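Local coordinates for fuculose-1-phosphate aldolase (Thermus thermophilus, PDB 2FLF), which belongs to the class II aldolase and adducin N-terminal domain family, which shares an AraD-like alpha/beta fold, and assembles from four copies of the chain, at residues S102-L107 with Q181-H186; A96-L101 with A145-G150; S23-N28 with G43-R48; G36-K41 with L54-L59. One frame throughout, in Å; residues are numbered along the deposited sequence.

Contact 1. Residues S102-L107 with Q181-H186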
loop_
_atom_site.group_PDB
_atom_site.type_symbol
_atom_site.label_atom_id
_atom_site.label_comp_id
_atom_site.label_asym_id
_atom_site.label_seq_id
_atom_site.Cartn_x
_atom_site.Cartn_y
_atom_site.Cartn_z
ATOM N N SER B 102 -1.000 -3.885 27.393
ATOM C CA SER B 102 -2.088 -4.514 28.140
ATOM C C SER B 102 -3.309 -3.704 27.838
ATOM O O SER B 102 -4.425 -4.057 28.200
ATOM C CB SER B 102 -1.818 -4.467 29.651
ATOM O OG SER B 102 -0.973 -5.525 30.058
ATOM N N ARG B 103 -3.050 -2.583 27.184
ATOM C CA ARG B 103 -4.061 -1.625 26.772
ATOM C C ARG B 103 -3.443 -0.770 25.663
ATOM O O ARG B 103 -2.251 -0.441 25.712
ATOM C CB ARG B 103 -4.429 -0.722 27.948
ATOM C CG ARG B 103 -4.933 -1.468 29.202
ATOM C CD ARG B 103 -5.360 -0.502 30.405
ATOM N NE ARG B 103 -6.135 -1.250 31.441
ATOM C CZ ARG B 103 -6.659 -0.729 32.573
ATOM N NH1 ARG B 103 -6.485 0.587 32.858
ATOM N NH2 ARG B 103 -7.409 -1.513 33.406
ATOM N N LEU B 104 -4.242 -0.421 24.664
ATOM C CA LEU B 104 -3.773 0.420 23.566
ATOM C C LEU B 104 -4.563 1.700 23.708
ATOM O O LEU B 104 -5.798 1.644 23.789
ATOM C CB LEU B 104 -4.087 -0.223 22.219
ATOM C CG LEU B 104 -2.940 -0.206 21.214
ATOM C CD1 LEU B 104 -1.870 -1.175 21.664
ATOM C CD2 LEU B 104 -3.446 -0.603 19.856
ATOM N N ARG B 105 -3.863 2.839 23.742
ATOM C CA ARG B 105 -4.510 4.158 23.918
ATOM C C ARG B 105 -4.282 5.032 22.690
ATOM O O ARG B 105 -3.221 5.623 22.521
ATOM C CB ARG B 105 -3.935 4.890 25.144
ATOM C CG ARG B 105 -3.542 4.015 26.333
ATOM C CD ARG B 105 -4.725 3.685 27.245
ATOM N NE ARG B 105 -4.713 4.445 28.495
ATOM C CZ ARG B 105 -3.775 4.344 29.432
ATOM N NH1 ARG B 105 -2.750 3.510 29.284
ATOM N NH2 ARG B 105 -3.866 5.079 30.528
ATOM N N PRO B 106 -5.286 5.140 21.820
ATOM C CA PRO B 106 -5.101 5.964 20.622
ATOM C C PRO B 106 -4.556 7.354 20.967
ATOM O O PRO B 106 -4.980 7.948 21.951
ATOM C CB PRO B 106 -6.511 6.044 20.035
ATOM C CG PRO B 106 -7.200 4.812 20.557
ATOM C CD PRO B 106 -6.691 4.713 21.966
ATOM N N LEU B 107 -3.605 7.867 20.185
ATOM C CA LEU B 107 -3.097 9.211 20.445
ATOM C C LEU B 107 -3.927 10.183 19.638
ATOM O O LEU B 107 -3.934 11.380 19.900
ATOM C CB LEU B 107 -1.653 9.372 20.006
ATOM C CG LEU B 107 -0.556 8.555 20.673
ATOM C CD1 LEU B 107 0.807 9.111 20.194
ATOM C CD2 LEU B 107 -0.690 8.620 22.191
ATOM N N GLN B 181 -1.037 2.337 13.848
ATOM C CA GLN B 181 -0.045 2.875 12.943
ATOM C C GLN B 181 0.399 4.238 13.449
ATOM O O GLN B 181 1.593 4.508 13.515
ATOM C CB GLN B 181 -0.620 2.955 11.526
ATOM C CG GLN B 181 -0.946 1.576 10.968
ATOM C CD GLN B 181 -1.109 1.574 9.473
ATOM O OE1 GLN B 181 -0.582 2.434 8.780
ATOM N NE2 GLN B 181 -1.821 0.596 8.964
ATOM N N ILE B 182 -0.547 5.089 13.840
ATOM C CA ILE B 182 -0.173 6.407 14.346
ATOM C C ILE B 182 0.742 6.207 15.549
ATOM O O ILE B 182 1.755 6.880 15.702
ATOM C CB ILE B 182 -1.390 7.216 14.745
ATOM C CG1 ILE B 182 -2.287 7.406 13.523
ATOM C CG2 ILE B 182 -0.946 8.568 15.310
ATOM C CD1 ILE B 182 -2.974 8.738 13.465
ATOM N N LEU B 183 0.373 5.244 16.383
ATOM C CA LEU B 183 1.159 4.898 17.539
ATOM C C LEU B 183 2.532 4.473 17.043
ATOM O O LEU B 183 3.525 5.123 17.333
ATOM C CB LEU B 183 0.485 3.759 18.306
ATOM C CG LEU B 183 -0.725 4.121 19.172
ATOM C CD1 LEU B 183 -1.402 2.867 19.710
ATOM C CD2 LEU B 183 -0.254 4.992 20.286
ATOM N N LEU B 184 2.587 3.399 16.266
ATOM C CA LEU B 184 3.865 2.907 15.756
ATOM C C LEU B 184 4.817 4.000 15.251
ATOM O O LEU B 184 5.943 4.106 15.742
ATOM C CB LEU B 184 3.634 1.875 14.655
ATOM C CG LEU B 184 4.896 1.239 14.074
ATOM C CD1 LEU B 184 5.697 0.623 15.192
ATOM C CD2 LEU B 184 4.530 0.194 13.032
ATOM N N TYR B 185 4.366 4.802 14.285
ATOM C CA TYR B 185 5.179 5.881 13.717
ATOM C C TYR B 185 5.533 6.923 14.781
ATOM O O TYR B 185 6.685 7.317 14.906
ATOM C CB TYR B 185 4.447 6.564 12.550
ATOM C CG TYR B 185 3.995 5.612 11.459
ATOM C CD1 TYR B 185 2.709 5.679 10.944
ATOM C CD2 TYR B 185 4.842 4.623 10.974
ATOM C CE1 TYR B 185 2.275 4.788 9.988
ATOM C CE2 TYR B 185 4.421 3.730 10.012
ATOM C CZ TYR B 185 3.134 3.822 9.526
ATOM O OH TYR B 185 2.703 2.950 8.564
ATOM N N HIS B 186 4.556 7.374 15.553
ATOM C CA HIS B 186 4.864 8.340 16.591
ATOM C C HIS B 186 6.066 7.845 17.400
ATOM O O HIS B 186 7.078 8.535 17.529
ATOM C CB HIS B 186 3.670 8.519 17.514
ATOM C CG HIS B 186 3.908 9.486 18.632
ATOM N ND1 HIS B 186 4.310 9.089 19.887
ATOM C CD2 HIS B 186 3.801 10.835 18.682
ATOM C CE1 HIS B 186 4.438 10.151 20.661
ATOM N NE2 HIS B 186 4.135 11.224 19.956
#
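One of the two outermost strands of the sheet within this chain, 103-104, and the tail that follows it lie against the long C-terminal helix 162-192, where L104 and L107 close on L183. Each methyl of L183 takes one of the two leucines. CD1 lies 3.8 Å from CG of L104, and CD2 comes to 3.6 Å from CG of L107. The L183 side chain has its CG beside the backbone N and anti to the carbonyl carbon (chi1 -77°); from there the two branches spread along the opposing segment. CD2 also passes 3.8 Å from the carbonyl O of R105, a van der Waals contact on the backbone between the two leucines. L104 is buried and also packs on L176, two turns earlier on the same helix, while L183 leans on L97 of helix 92-98. The sheet edge and two helices of the AraD-like fold are therefore joined by an aliphatic patch, and no hydrogen bond crosses between the segments.

Three residues on from L183, H186 supplies a flat partner. L107 projects its CD1 methyl over a face of the imidazole, almost above its centre: the methyl is 3.5 Å from the ring centroid and 13° off the normal, a CH-pi contact. H186 carries its ring anti to the backbone N (chi1 179°), and the leucine side chain meets it at about a right angle. F99 of a neighbouring subunit meets both partners, packing on L107 and standing with its ring nearly perpendicular to that of H186.

Contact 2. Residues A96-L101 with A145-G150; sequences ALSFHL and ACLLRG
R149 crosses F99 obliquely on its way past the S98 carbonyl. Its CB is 4.0 Å from the carbonyl O of S98, and CG, set anti to the backbone N (chi1 -177°), sits 4.0 Å from CD2 of the F99 ring. CD is 3.9 Å from both S98 O and F99 O. A bend at chi3 (-57°) then turns the guanidinium across the backbone: NE makes a weak hydrogen bond of 3.2 Å to S98 O, and NH1 a second, also weak, of 2.8 Å to L101 O. The L101 oxygen comes at the edge of the group, near its plane, whereas F99 O sits 3.4 Å above that plane, over its centre. The charged tip thus bonds weakly to two carbonyls and has a third over its face, in the turn between helix 92-98 and strand 103-104; R149 follows directly on strand 145-148, an inner strand of the mixed sheet. These oxygens would be expected to stabilise the positive charge. Next along the chain, G150 brings its CA to 3.6 Å from CE2 of F99. The F99 ring is inclined 51° to the guanidinium, and the neighbouring H100 ring meets W189 of another subunit.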
loop_
_atom_site.group_PDB
_atom_site.type_symbol
_atom_site.label_atom_id
_atom_site.label_comp_id
_atom_site.label_asym_id
_atom_site.label_seq_id
_atom_site.Cartn_x
_atom_site.Cartn_y
_atom_site.Cartn_z
ATOM N N ALA B 96 0.990 -6.499 16.134
ATOM C CA ALA B 96 2.410 -6.313 16.397
ATOM C C ALA B 96 2.641 -5.633 17.744
ATOM O O ALA B 96 3.496 -6.064 18.531
ATOM C CB ALA B 96 3.042 -5.481 15.291
ATOM N N LEU B 97 1.883 -4.571 18.010
ATOM C CA LEU B 97 2.015 -3.847 19.271
ATOM C C LEU B 97 1.393 -4.653 20.432
ATOM O O LEU B 97 1.996 -4.772 21.494
ATOM C CB LEU B 97 1.364 -2.444 19.176
ATOM C CG LEU B 97 1.655 -1.512 17.979
ATOM C CD1 LEU B 97 1.135 -0.105 18.309
ATOM C CD2 LEU B 97 3.143 -1.473 17.635
ATOM N N SER B 98 0.206 -5.218 20.227
ATOM C CA SER B 98 -0.469 -5.998 21.269
ATOM C C SER B 98 0.425 -6.952 22.072
ATOM O O SER B 98 0.074 -7.346 23.183
ATOM C CB SER B 98 -1.623 -6.797 20.667
ATOM O OG SER B 98 -2.731 -5.957 20.404
ATOM N N PHE B 99 1.575 -7.330 21.523
ATOM C CA PHE B 99 2.457 -8.224 22.250
ATOM C C PHE B 99 3.031 -7.621 23.533
ATOM O O PHE B 99 3.197 -8.316 24.535
ATOM C CB PHE B 99 3.595 -8.680 21.350
ATOM C CG PHE B 99 3.148 -9.560 20.236
ATOM C CD1 PHE B 99 3.115 -9.090 18.932
ATOM C CD2 PHE B 99 2.732 -10.863 20.492
ATOM C CE1 PHE B 99 2.672 -9.907 17.901
ATOM C CE2 PHE B 99 2.287 -11.683 19.459
ATOM C CZ PHE B 99 2.259 -11.208 18.169
ATOM N N HIS B 100 3.309 -6.326 23.522
ATOM C CA HIS B 100 3.900 -5.703 24.696
ATOM C C HIS B 100 2.971 -4.885 25.565
ATOM O O HIS B 100 3.319 -4.587 26.703
ATOM C CB HIS B 100 5.083 -4.845 24.274
ATOM C CG HIS B 100 5.789 -5.370 23.067
ATOM N ND1 HIS B 100 5.305 -5.187 21.790
ATOM C CD2 HIS B 100 6.910 -6.116 22.943
ATOM C CE1 HIS B 100 6.101 -5.795 20.930
ATOM N NE2 HIS B 100 7.084 -6.366 21.604
ATOM N N LEU B 101 1.799 -4.518 25.052
ATOM C CA LEU B 101 0.882 -3.734 25.861
ATOM C C LEU B 101 -0.220 -4.552 26.552
ATOM O O LEU B 101 -0.350 -5.757 26.346
ATOM C CB LEU B 101 0.276 -2.607 25.018
ATOM C CG LEU B 101 1.227 -1.545 24.423
ATOM C CD1 LEU B 101 0.497 -0.194 24.293
ATOM C CD2 LEU B 101 2.428 -1.355 25.320
ATOM N N ALA B 145 -13.887 -2.367 21.341
ATOM C CA ALA B 145 -12.977 -3.189 20.572
ATOM C C ALA B 145 -11.957 -3.756 21.511
ATOM O O ALA B 145 -11.768 -3.240 22.596
ATOM C CB ALA B 145 -12.290 -2.366 19.457
ATOM N N CYS B 146 -11.305 -4.832 21.103
ATOM C CA CYS B 146 -10.316 -5.408 21.954
ATOM C C CYS B 146 -9.337 -6.247 21.165
ATOM O O CYS B 146 -9.671 -6.825 20.144
ATOM C CB CYS B 146 -10.992 -6.241 23.037
ATOM S SG CYS B 146 -11.683 -7.785 22.436
ATOM N N LEU B 147 -8.104 -6.289 21.654
ATOM C CA LEU B 147 -7.042 -7.049 21.033
ATOM C C LEU B 147 -6.841 -8.344 21.822
ATOM O O LEU B 147 -7.005 -8.365 23.041
ATOM C CB LEU B 147 -5.753 -6.212 21.031
ATOM C CG LEU B 147 -5.696 -5.052 20.025
ATOM C CD1 LEU B 147 -4.705 -4.012 20.468
ATOM C CD2 LEU B 147 -5.322 -5.587 18.651
ATOM N N LEU B 148 -6.549 -9.429 21.107
ATOM C CA LEU B 148 -6.278 -10.724 21.717
ATOM C C LEU B 148 -4.854 -11.012 21.283
ATOM O O LEU B 148 -4.608 -11.461 20.160
ATOM C CB LEU B 148 -7.217 -11.813 21.202
ATOM C CG LEU B 148 -7.038 -13.203 21.835
ATOM C CD1 LEU B 148 -6.814 -13.069 23.321
ATOM C CD2 LEU B 148 -8.274 -14.063 21.582
ATOM N N ARG B 149 -3.925 -10.712 22.188
ATOM C CA ARG B 149 -2.503 -10.868 21.954
ATOM C C ARG B 149 -2.148 -12.046 21.071
ATOM O O ARG B 149 -2.468 -13.198 21.387
ATOM C CB ARG B 149 -1.751 -10.960 23.285
ATOM C CG ARG B 149 -0.255 -11.061 23.091
ATOM C CD ARG B 149 0.457 -11.047 24.404
ATOM N NE ARG B 149 0.108 -9.851 25.146
ATOM C CZ ARG B 149 0.553 -9.572 26.361
ATOM N NH1 ARG B 149 0.174 -8.447 26.959
ATOM N NH2 ARG B 149 1.372 -10.417 26.978
ATOM N N GLY B 150 -1.488 -11.742 19.956
ATOM C CA GLY B 150 -1.082 -12.783 19.029
ATOM C C GLY B 150 -2.174 -13.072 18.033
ATOM O O GLY B 150 -1.909 -13.230 16.845
#

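Contact 3. Residues S23-N28 with G43-R48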
loop_
_atom_site.group_PDB
_atom_site.type_symbol
_atom_site.label_atom_id
_atom_site.label_comp_id
_atom_site.label_asym_id
_atom_site.label_seq_id
_atom_site.Cartn_x
_atom_site.Cartn_y
_atom_site.Cartn_z
ATOM N N SER B 23 -6.819 -12.321 5.767
ATOM C CA SER B 23 -6.383 -13.031 4.573
ATOM C C SER B 23 -7.703 -13.439 3.927
ATOM O O SER B 23 -8.773 -13.243 4.512
ATOM C CB SER B 23 -5.627 -14.270 4.963
ATOM O OG SER B 23 -6.483 -15.110 5.708
ATOM N N ALA B 24 -7.641 -14.011 2.735
ATOM C CA ALA B 24 -8.849 -14.428 2.024
ATOM C C ALA B 24 -9.809 -15.349 2.807
ATOM O O ALA B 24 -11.021 -15.240 2.685
ATOM C CB ALA B 24 -8.452 -15.092 0.717
ATOM N N THR B 25 -9.275 -16.238 3.626
ATOM C CA THR B 25 -10.114 -17.164 4.375
ATOM C C THR B 25 -10.352 -16.899 5.866
ATOM O O THR B 25 -11.281 -17.461 6.448
ATOM C CB THR B 25 -9.530 -18.566 4.301
ATOM O OG1 THR B 25 -8.182 -18.525 4.794
ATOM C CG2 THR B 25 -9.543 -19.077 2.884
ATOM N N ALA B 26 -9.522 -16.074 6.489
ATOM C CA ALA B 26 -9.659 -15.845 7.923
ATOM C C ALA B 26 -10.625 -14.755 8.342
ATOM O O ALA B 26 -11.275 -14.102 7.515
ATOM C CB ALA B 26 -8.299 -15.581 8.536
ATOM N N GLY B 27 -10.705 -14.568 9.652
ATOM C CA GLY B 27 -11.595 -13.569 10.185
ATOM C C GLY B 27 -13.011 -14.074 10.107
ATOM O O GLY B 27 -13.270 -15.133 9.566
ATOM N N ASN B 28 -13.921 -13.302 10.661
ATOM C CA ASN B 28 -15.328 -13.632 10.669
ATOM C C ASN B 28 -16.126 -12.478 11.302
ATOM O O ASN B 28 -15.608 -11.708 12.105
ATOM C CB ASN B 28 -15.553 -14.957 11.409
ATOM C CG ASN B 28 -14.715 -15.086 12.678
ATOM O OD1 ASN B 28 -14.953 -14.396 13.665
ATOM N ND2 ASN B 28 -13.733 -15.983 12.651
ATOM N N GLY B 43 -14.042 -21.229 6.960
ATOM C CA GLY B 43 -13.245 -21.337 5.759
ATOM C C GLY B 43 -13.982 -21.087 4.465
ATOM O O GLY B 43 -14.413 -22.022 3.794
ATOM N N VAL B 44 -14.154 -19.820 4.125
ATOM C CA VAL B 44 -14.785 -19.447 2.873
ATOM C C VAL B 44 -14.100 -18.141 2.485
ATOM O O VAL B 44 -13.626 -17.405 3.360
ATOM C CB VAL B 44 -16.339 -19.272 3.002
ATOM C CG1 VAL B 44 -16.789 -19.563 4.405
ATOM C CG2 VAL B 44 -16.746 -17.877 2.601
ATOM N N GLN B 45 -14.011 -17.887 1.181
ATOM C CA GLN B 45 -13.378 -16.683 0.653
ATOM C C GLN B 45 -14.231 -15.466 1.052
ATOM O O GLN B 45 -15.147 -15.074 0.330
ATOM C CB GLN B 45 -13.260 -16.765 -0.889
ATOM C CG GLN B 45 -12.667 -18.055 -1.494
ATOM C CD GLN B 45 -11.138 -18.203 -1.366
ATOM O OE1 GLN B 45 -10.356 -17.448 -1.961
ATOM N NE2 GLN B 45 -10.715 -19.192 -0.597
ATOM N N LYS B 46 -13.929 -14.875 2.199
ATOM C CA LYS B 46 -14.652 -13.715 2.709
ATOM C C LYS B 46 -14.889 -12.603 1.688
ATOM O O LYS B 46 -15.913 -11.919 1.723
ATOM C CB LYS B 46 -13.884 -13.122 3.892
ATOM C CG LYS B 46 -13.592 -14.102 4.984
ATOM C CD LYS B 46 -14.863 -14.461 5.724
ATOM C CE LYS B 46 -14.754 -15.860 6.260
ATOM N NZ LYS B 46 -13.509 -16.021 7.064
ATOM N N ALA B 47 -13.930 -12.401 0.793
ATOM C CA ALA B 47 -14.041 -11.343 -0.203
ATOM C C ALA B 47 -15.061 -11.645 -1.299
ATOM O O ALA B 47 -15.327 -10.806 -2.155
ATOM C CB ALA B 47 -12.666 -11.069 -0.813
ATOM N N ARG B 48 -15.628 -12.845 -1.283
ATOM C CA ARG B 48 -16.620 -13.222 -2.289
ATOM C C ARG B 48 -17.755 -13.995 -1.652
ATOM O O ARG B 48 -18.178 -15.035 -2.176
ATOM C CB ARG B 48 -15.996 -14.104 -3.356
ATOM C CG ARG B 48 -14.962 -13.449 -4.227
ATOM C CD ARG B 48 -14.415 -14.503 -5.164
ATOM N NE ARG B 48 -13.389 -13.986 -6.056
ATOM C CZ ARG B 48 -12.688 -14.749 -6.888
ATOM N NH1 ARG B 48 -12.910 -16.061 -6.937
ATOM N NH2 ARG B 48 -11.761 -14.201 -7.663
#
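The ammonium nitrogen of K46 is gripped by three successive carbonyls of the facing loop. NZ is 2.7 Å from T25 O and likewise 2.7 Å from G27 O, with a weak bond of 3.0 Å to A26 O. It stands above the carbonyl planes of its two nearer partners, 58° out of that of T25 and 42° out of that of G27, so neither lone pair is met squarely. Three oxygens around one buried nitrogen would be expected to keep it positively charged. The K46 backbone joins in, its N donating to A24 O over 3.0 Å, while Q45 CA makes a C-H...O contact of 3.4 Å to the same oxygen. Two connections of the fold are tied here: the loop leading from helix 2-18 into strand 28-32, and the one between strands 37-40 and 54-57. On the outer side, the methyl CG2 of T25 lies 3.7 Å from NE2 of Q45, the two side chains running side by side. Within the first loop S23 forms an ST motif, its OG accepting from A26 N at 3.3 Å; that hydroxyl also bonds to E110 of a neighbouring subunit.

Contact 4. Residues G36-K41 with L54-L59; sequences GFLITK and LLEVPL
L54 opens the strand by meeting T40 and L38: its CD2 is 4.2 Å from CG2 of T40, and its CB lies near CD1 of L38. Both L54 and L38 also touch helix 2-18, which covers this side of the sheet. At L55 the backbone is held in both directions, with N donating to I39 O at 3.1 Å. Its own O receives I39 N at 3.2 Å, which makes the two residues an antiparallel hydrogen-bonded pair. E56 pairs with L38 without backbone bonds, and instead its CG rests 3.6 Å from the L38 methyl CD1, the side chains crossing at about a right angle. The carboxylate has a weak hydrogen bond to T33. V57 restores the ladder, its N reaching F37 O at 2.9 Å. In return F37 N donates to V57 O over 2.7 Å.

The F37 side chain has CG between its own backbone N and carbonyl carbon (chi1 55°), which lays the ring over V57. V57 CB faces the ring 3.6 Å from its centroid and 28° off the normal, a CH-pi contact displaced toward the rim. V57 CG2 also touches I39 CG2, at 3.7 Å; helix 71-80 covers F37 and I39. P58 and L59 then pass G36, the L59 methyl CD1 lying against G36 CA, and L59 O accepts a hydrogen bond from R79. With strand directions 144° apart, this is a twisted antiparallel pair, strand 54-57 being outermost within the chain, at the margin of the helix-covered mixed sheet of the AraD-like fold.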
loop_
_atom_site.group_PDB
_atom_site.type_symbol
_atom_site.label_atom_id
_atom_site.label_comp_id
_atom_site.label_asym_id
_atom_site.label_seq_id
_atom_site.Cartn_x
_atom_site.Cartn_y
_atom_site.Cartn_z
ATOM N N GLY B 36 -30.482 -16.094 16.869
ATOM C CA GLY B 36 -29.293 -15.870 17.660
ATOM C C GLY B 36 -28.517 -14.829 16.902
ATOM O O GLY B 36 -28.799 -13.642 16.990
ATOM N N PHE B 37 -27.543 -15.289 16.133
ATOM C CA PHE B 37 -26.752 -14.399 15.328
ATOM C C PHE B 37 -26.555 -14.959 13.908
ATOM O O PHE B 37 -26.880 -16.110 13.635
ATOM C CB PHE B 37 -25.416 -14.117 16.030
ATOM C CG PHE B 37 -24.614 -15.352 16.386
ATOM C CD1 PHE B 37 -23.822 -15.995 15.439
ATOM C CD2 PHE B 37 -24.596 -15.830 17.692
ATOM C CE1 PHE B 37 -23.021 -17.095 15.788
ATOM C CE2 PHE B 37 -23.802 -16.925 18.047
ATOM C CZ PHE B 37 -23.010 -17.559 17.091
ATOM N N LEU B 38 -26.065 -14.124 12.999
ATOM C CA LEU B 38 -25.809 -14.535 11.626
ATOM C C LEU B 38 -24.315 -14.306 11.416
ATOM O O LEU B 38 -23.874 -13.157 11.300
ATOM C CB LEU B 38 -26.621 -13.677 10.670
ATOM C CG LEU B 38 -26.639 -14.043 9.188
ATOM C CD1 LEU B 38 -27.253 -15.421 8.974
ATOM C CD2 LEU B 38 -27.422 -12.976 8.445
ATOM N N ILE B 39 -23.557 -15.405 11.364
ATOM C CA ILE B 39 -22.103 -15.382 11.239
ATOM C C ILE B 39 -21.592 -15.998 9.945
ATOM O O ILE B 39 -22.253 -16.866 9.380
ATOM C CB ILE B 39 -21.476 -16.129 12.450
ATOM C CG1 ILE B 39 -19.969 -15.920 12.497
ATOM C CG2 ILE B 39 -21.775 -17.634 12.365
ATOM C CD1 ILE B 39 -19.401 -16.232 13.857
ATOM N N THR B 40 -20.423 -15.569 9.472
ATOM C CA THR B 40 -19.894 -16.138 8.220
ATOM C C THR B 40 -19.528 -17.602 8.436
ATOM O O THR B 40 -19.304 -18.028 9.562
ATOM C CB THR B 40 -18.612 -15.409 7.695
ATOM O OG1 THR B 40 -17.560 -15.541 8.652
ATOM C CG2 THR B 40 -18.879 -13.949 7.409
ATOM N N LYS B 41 -19.455 -18.363 7.351
ATOM C CA LYS B 41 -19.116 -19.785 7.434
ATOM C C LYS B 41 -17.645 -20.027 7.695
ATOM O O LYS B 41 -16.804 -19.139 7.566
ATOM C CB LYS B 41 -19.525 -20.523 6.151
ATOM C CG LYS B 41 -21.007 -20.901 6.050
ATOM C CD LYS B 41 -21.207 -22.425 6.089
ATOM C CE LYS B 41 -22.615 -22.826 5.655
ATOM N NZ LYS B 41 -22.899 -22.407 4.255
ATOM N N LEU B 54 -23.265 -17.651 4.660
ATOM C CA LEU B 54 -23.665 -17.178 5.978
ATOM C C LEU B 54 -24.633 -18.184 6.606
ATOM O O LEU B 54 -25.498 -18.748 5.933
ATOM C CB LEU B 54 -24.321 -15.798 5.851
ATOM C CG LEU B 54 -23.813 -14.772 4.810
ATOM C CD1 LEU B 54 -24.674 -13.515 4.947
ATOM C CD2 LEU B 54 -22.327 -14.422 4.982
ATOM N N LEU B 55 -24.487 -18.394 7.909
ATOM C CA LEU B 55 -25.295 -19.361 8.643
ATOM C C LEU B 55 -25.831 -18.792 9.939
ATOM O O LEU B 55 -25.132 -18.069 10.639
ATOM C CB LEU B 55 -24.426 -20.579 8.943
ATOM C CG LEU B 55 -24.642 -21.385 10.223
ATOM C CD1 LEU B 55 -25.582 -22.555 9.970
ATOM C CD2 LEU B 55 -23.302 -21.916 10.692
ATOM N N GLU B 56 -27.070 -19.135 10.267
ATOM C CA GLU B 56 -27.693 -18.662 11.501
ATOM C C GLU B 56 -27.368 -19.584 12.668
ATOM O O GLU B 56 -27.470 -20.799 12.546
ATOM C CB GLU B 56 -29.212 -18.574 11.333
ATOM C CG GLU B 56 -29.733 -17.220 10.869
ATOM C CD GLU B 56 -30.541 -16.502 11.941
ATOM O OE1 GLU B 56 -31.141 -15.454 11.621
ATOM O OE2 GLU B 56 -30.575 -16.978 13.097
ATOM N N VAL B 57 -26.985 -18.992 13.795
ATOM C CA VAL B 57 -26.622 -19.746 14.992
ATOM C C VAL B 57 -27.475 -19.227 16.129
ATOM O O VAL B 57 -27.588 -18.026 16.320
ATOM C CB VAL B 57 -25.107 -19.556 15.355
ATOM C CG1 VAL B 57 -24.677 -20.547 16.397
ATOM C CG2 VAL B 57 -24.253 -19.748 14.146
ATOM N N PRO B 58 -28.116 -20.128 16.883
ATOM C CA PRO B 58 -28.970 -19.729 18.013
ATOM C C PRO B 58 -28.121 -19.471 19.247
ATOM O O PRO B 58 -26.975 -19.923 19.307
ATOM C CB PRO B 58 -29.879 -20.939 18.186
ATOM C CG PRO B 58 -28.959 -22.086 17.824
ATOM C CD PRO B 58 -28.275 -21.563 16.580
ATOM N N LEU B 59 -28.659 -18.755 20.233
ATOM C CA LEU B 59 -27.868 -18.486 21.448
ATOM C C LEU B 59 -27.898 -19.716 22.334
ATOM O O LEU B 59 -27.229 -19.773 23.364
ATOM C CB LEU B 59 -28.443 -17.337 22.286
ATOM C CG LEU B 59 -28.788 -15.934 21.798
ATOM C CD1 LEU B 59 -29.970 -15.964 20.853
ATOM C CD2 LEU B 59 -29.135 -15.089 23.018
#

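Contacts 1 and 2 adjoin at one end of the chain: L104 packs on L147, and helix 92-98, which carries part of contact 2, also borders contact 1. Contact 4 lies beyond the chain's centre, about 33 Å from contact 1 between centres, yet both hold outermost strands of the chain's sheet. Contact 3 touches contact 4 through T40, beside N28 and K46. All four are partly buried: contact 4 has the most buried residues, half of those that touch, while contact 3 includes exposed G43 and Q45. Their chemistry differs: aliphatic and CH-pi in contact 1, carbonyl-rich around a charged tip in contacts 2 and 3, a backbone ladder in contact 4. Only contact 4 touches no other subunit.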